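Local structure of acetyltransferase, GNAT family (Streptococcus agalactiae 2603V/R, 2PC1) at residues 25-30 against 66-71. The protein probably transfers an acyl group, as an acetyltransferase of the GNAT family, although its acceptor substrate is not established. Sequence-based numbering, arbitrary orientation.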
ATOM      1  N   ALA A  25      -1.628  11.415   7.393  1.00  9.04           N
ATOM      2  CA  ALA A  25      -0.371  12.000   7.814  1.00 10.28           C
ATOM      3  C   ALA A  25      -0.465  13.509   7.851  1.00 10.58           C
ATOM      4  O   ALA A  25      -1.175  14.097   7.042  1.00 11.28           O
ATOM      5  CB  ALA A  25       0.719  11.596   6.877  1.00  9.86           C
ATOM      6  N   PHE A  26       0.262  14.133   8.773  1.00 10.05           N
ATOM      7  CA  PHE A  26       0.488  15.566   8.740  1.00 10.18           C
ATOM      8  C   PHE A  26       1.807  15.926   8.045  1.00  9.00           C
ATOM      9  O   PHE A  26       2.746  15.124   8.037  1.00  8.55           O
ATOM     10  CB  PHE A  26       0.543  16.139  10.158  1.00 12.50           C
ATOM     11  CG  PHE A  26      -0.733  16.008  10.921  1.00 17.09           C
ATOM     12  CD1 PHE A  26      -1.749  16.934  10.727  1.00 26.33           C
ATOM     13  CD2 PHE A  26      -0.909  15.000  11.846  1.00 24.72           C
ATOM     14  CE1 PHE A  26      -2.947  16.836  11.436  1.00 28.25           C
ATOM     15  CE2 PHE A  26      -2.115  14.882  12.558  1.00 26.93           C
ATOM     16  CZ  PHE A  26      -3.122  15.801  12.344  1.00 26.12           C
ATOM     17  N   PRO A  27       1.889  17.146   7.500  1.00  8.38           N
ATOM     18  CA  PRO A  27       3.126  17.526   6.825  1.00 10.02           C
ATOM     19  C   PRO A  27       4.367  17.403   7.665  1.00  9.61           C
ATOM     20  O   PRO A  27       5.431  17.041   7.151  1.00 11.84           O
ATOM     21  CB  PRO A  27       2.864  18.963   6.432  1.00 10.13           C
ATOM     22  CG  PRO A  27       1.359  19.048   6.291  1.00  9.14           C
ATOM     23  CD  PRO A  27       0.841  18.161   7.368  1.00  8.95           C
ATOM     24  N   ASN A  28       4.292  17.660   8.970  1.00  9.46           N
ATOM     25  CA  ASN A  28       5.519  17.573   9.734  1.00 11.95           C
ATOM     26  C   ASN A  28       5.945  16.155  10.047  1.00 12.65           C
ATOM     27  O   ASN A  28       6.969  15.973  10.729  1.00 14.11           O
ATOM     28  CB  ASN A  28       5.495  18.466  10.967  1.00 13.11           C
ATOM     29  CG  ASN A  28       4.707  17.898  12.103  1.00 13.26           C
ATOM     30  OD1 ASN A  28       4.092  16.833  12.031  1.00 15.82           O
ATOM     31  ND2 ASN A  28       4.716  18.659  13.217  1.00 17.12           N
ATOM     32  N   GLU A  29       5.241  15.155   9.505  1.00  9.95           N
ATOM     33  CA  GLU A  29       5.665  13.766   9.642  1.00 10.63           C
ATOM     34  C   GLU A  29       6.507  13.281   8.466  1.00  9.88           C
ATOM     35  O   GLU A  29       6.891  12.108   8.428  1.00 10.02           O
ATOM     36  CB  GLU A  29       4.440  12.881   9.838  1.00 12.42           C
ATOM     37  CG  GLU A  29       3.764  13.229  11.151  1.00 13.05           C
ATOM     38  CD  GLU A  29       2.546  12.406  11.460  1.00 14.98           C
ATOM     39  OE1 GLU A  29       1.595  12.388  10.656  1.00 11.80           O
ATOM     40  OE2 GLU A  29       2.528  11.780  12.551  1.00 20.06           O
ATOM     41  N   ILE A  30       6.830  14.178   7.535  1.00 10.92           N
ATOM     42  CA  ILE A  30       7.557  13.789   6.355  1.00 11.54           C
ATOM     43  C   ILE A  30       8.879  13.055   6.671  1.00 12.28           C
ATOM     44  O   ILE A  30       9.162  12.030   6.050  1.00 11.60           O
ATOM     45  CB  ILE A  30       7.777  15.007   5.381  1.00 13.00           C
ATOM     46  CG1 ILE A  30       8.534  14.584   4.121  1.00 12.31           C
ATOM     47  CG2 ILE A  30       8.547  16.158   6.042  1.00 14.44           C
ATOM     48  CD1 ILE A  30       7.792  13.592   3.269  1.00 15.79           C
ATOM     49  N   ASP A  66       3.800  14.908  -2.162  1.00 11.92           N
ATOM     50  CA  ASP A  66       2.661  14.917  -3.073  1.00 11.68           C
ATOM     51  C   ASP A  66       1.482  14.114  -2.500  1.00 11.82           C
ATOM     52  O   ASP A  66       0.341  14.543  -2.563  1.00 11.69           O
ATOM     53  CB  ASP A  66       3.039  14.449  -4.484  1.00 12.59           C
ATOM     54  CG  ASP A  66       3.783  15.521  -5.288  1.00 21.42           C
ATOM     55  OD1 ASP A  66       3.817  16.688  -4.854  1.00 25.12           O
ATOM     56  OD2 ASP A  66       4.298  15.191  -6.380  1.00 29.55           O
ATOM     57  N   ASP A  67       1.764  12.959  -1.902  1.00 10.81           N
ATOM     58  CA  ASP A  67       0.730  12.179  -1.230  1.00 10.82           C
ATOM     59  C   ASP A  67       0.042  12.950  -0.117  1.00 11.29           C
ATOM     60  O   ASP A  67      -1.148  12.879   0.035  1.00 10.60           O
ATOM     61  CB  ASP A  67       1.308  10.872  -0.632  1.00 10.95           C
ATOM     62  CG  ASP A  67       1.578   9.803  -1.650  1.00 12.10           C
ATOM     63  OD1 ASP A  67       1.113   9.885  -2.803  1.00 13.40           O
ATOM     64  OD2 ASP A  67       2.270   8.828  -1.271  1.00 11.54           O
ATOM     65  N   ILE A  68       0.804  13.710   0.658  1.00 10.47           N
ATOM     66  CA  ILE A  68       0.230  14.523   1.714  1.00 11.33           C
ATOM     67  C   ILE A  68      -0.587  15.687   1.137  1.00 10.63           C
ATOM     68  O   ILE A  68      -1.701  15.946   1.602  1.00 11.65           O
ATOM     69  CB  ILE A  68       1.328  15.011   2.697  1.00 11.48           C
ATOM     70  CG1 ILE A  68       1.962  13.810   3.413  1.00 10.81           C
ATOM     71  CG2 ILE A  68       0.726  15.974   3.737  1.00 13.88           C
ATOM     72  CD1 ILE A  68       3.209  14.142   4.220  1.00 12.33           C
ATOM     73  N   LEU A  69      -0.052  16.372   0.120  1.00 11.43           N
ATOM     74  CA  LEU A  69      -0.783  17.454  -0.537  1.00 10.78           C
ATOM     75  C   LEU A  69      -2.084  16.968  -1.138  1.00 12.03           C
ATOM     76  O   LEU A  69      -3.111  17.657  -1.049  1.00 13.18           O
ATOM     77  CB  LEU A  69       0.088  18.091  -1.629  1.00 11.85           C
ATOM     78  CG  LEU A  69       1.336  18.835  -1.146  1.00 10.48           C
ATOM     79  CD1 LEU A  69       2.175  19.295  -2.352  1.00 12.56           C
ATOM     80  CD2 LEU A  69       0.922  20.029  -0.338  1.00 11.82           C
ATOM     81  N   ASN A  70      -2.037  15.790  -1.763  1.00 11.90           N
ATOM     82  CA  ASN A  70      -3.213  15.218  -2.445  1.00 11.45           C
ATOM     83  C   ASN A  70      -4.203  14.546  -1.489  1.00 13.31           C
ATOM     84  O   ASN A  70      -5.280  14.130  -1.925  1.00 13.83           O
ATOM     85  CB  ASN A  70      -2.790  14.216  -3.533  1.00 12.87           C
ATOM     86  CG  ASN A  70      -2.079  14.877  -4.717  1.00 18.77           C
ATOM     87  OD1 ASN A  70      -2.426  15.986  -5.120  1.00 20.06           O
ATOM     88  ND2 ASN A  70      -1.109  14.179  -5.299  1.00 19.02           N
ATOM     89  N   GLY A  71      -3.859  14.396  -0.208  1.00 11.80           N
ATOM     90  CA  GLY A  71      -4.766  13.769   0.748  1.00 11.64           C
ATOM     91  C   GLY A  71      -4.761  12.241   0.669  1.00 10.91           C
ATOM     92  O   GLY A  71      -5.725  11.566   1.102  1.00 12.01           O
TER
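Pro27 and Ile68 are the residues whose CA atoms come nearest across the contact, 6.6 Å apart, where the 3-10 turn 27-29 ahead of helix 30-46 faces the last turn of helix 61-70. The 3-10 turn is held by backbone bonds, Glu29 N to Phe26 O and Ile30 N to Pro27 O. Gly71, with positive phi, is the first residue to leave helical geometry, in a Schellman motif; that phi favours glycine.

The meeting itself is apolar and rests on Ile68, whose two branches diverge at CB. Its CG2, anti to the backbone N (chi1 of CG1 -64°), comes up to the proline ring, with 4.0 Å between Ile68 CG2 and Pro27 CG. The other branch runs on to the terminal methyl, and Ile68 CD1 lies 4.0 Å from Phe26 O, the carbonyl already accepting the bond from Glu29 N. Ala25 points its CB toward the helix, 4.3 Å from Ile68 CG1; a methyl is enough for a buried position already bordered by Ile68 and by Ala73 and Val75 of strand 73-78. Proline, its phi held by the ring, fits the first position of the 3-10 turn and offers its ring CG as a rigid apolar surface.

Glu29 folds back over its own turn: OE1 accepts Phe26 N at 2.9 Å, nearly straight at 169°, on its anti side and somewhat out of the carboxylate plane. OE2 forms a salt bridge with Arg23, so the buried carboxylate is satisfied at both oxygens and helps fix the loop's shape. On the helix, Asp67 OD2 forms a salt bridge with Arg116 and a hydrogen bond with Tyr85.

The contact joins two connections of the N-terminal part of the GNAT fold, where helices 30-46 and 61-70 lie between strands 20-24 and 73-78, neighbours in the mixed sheet.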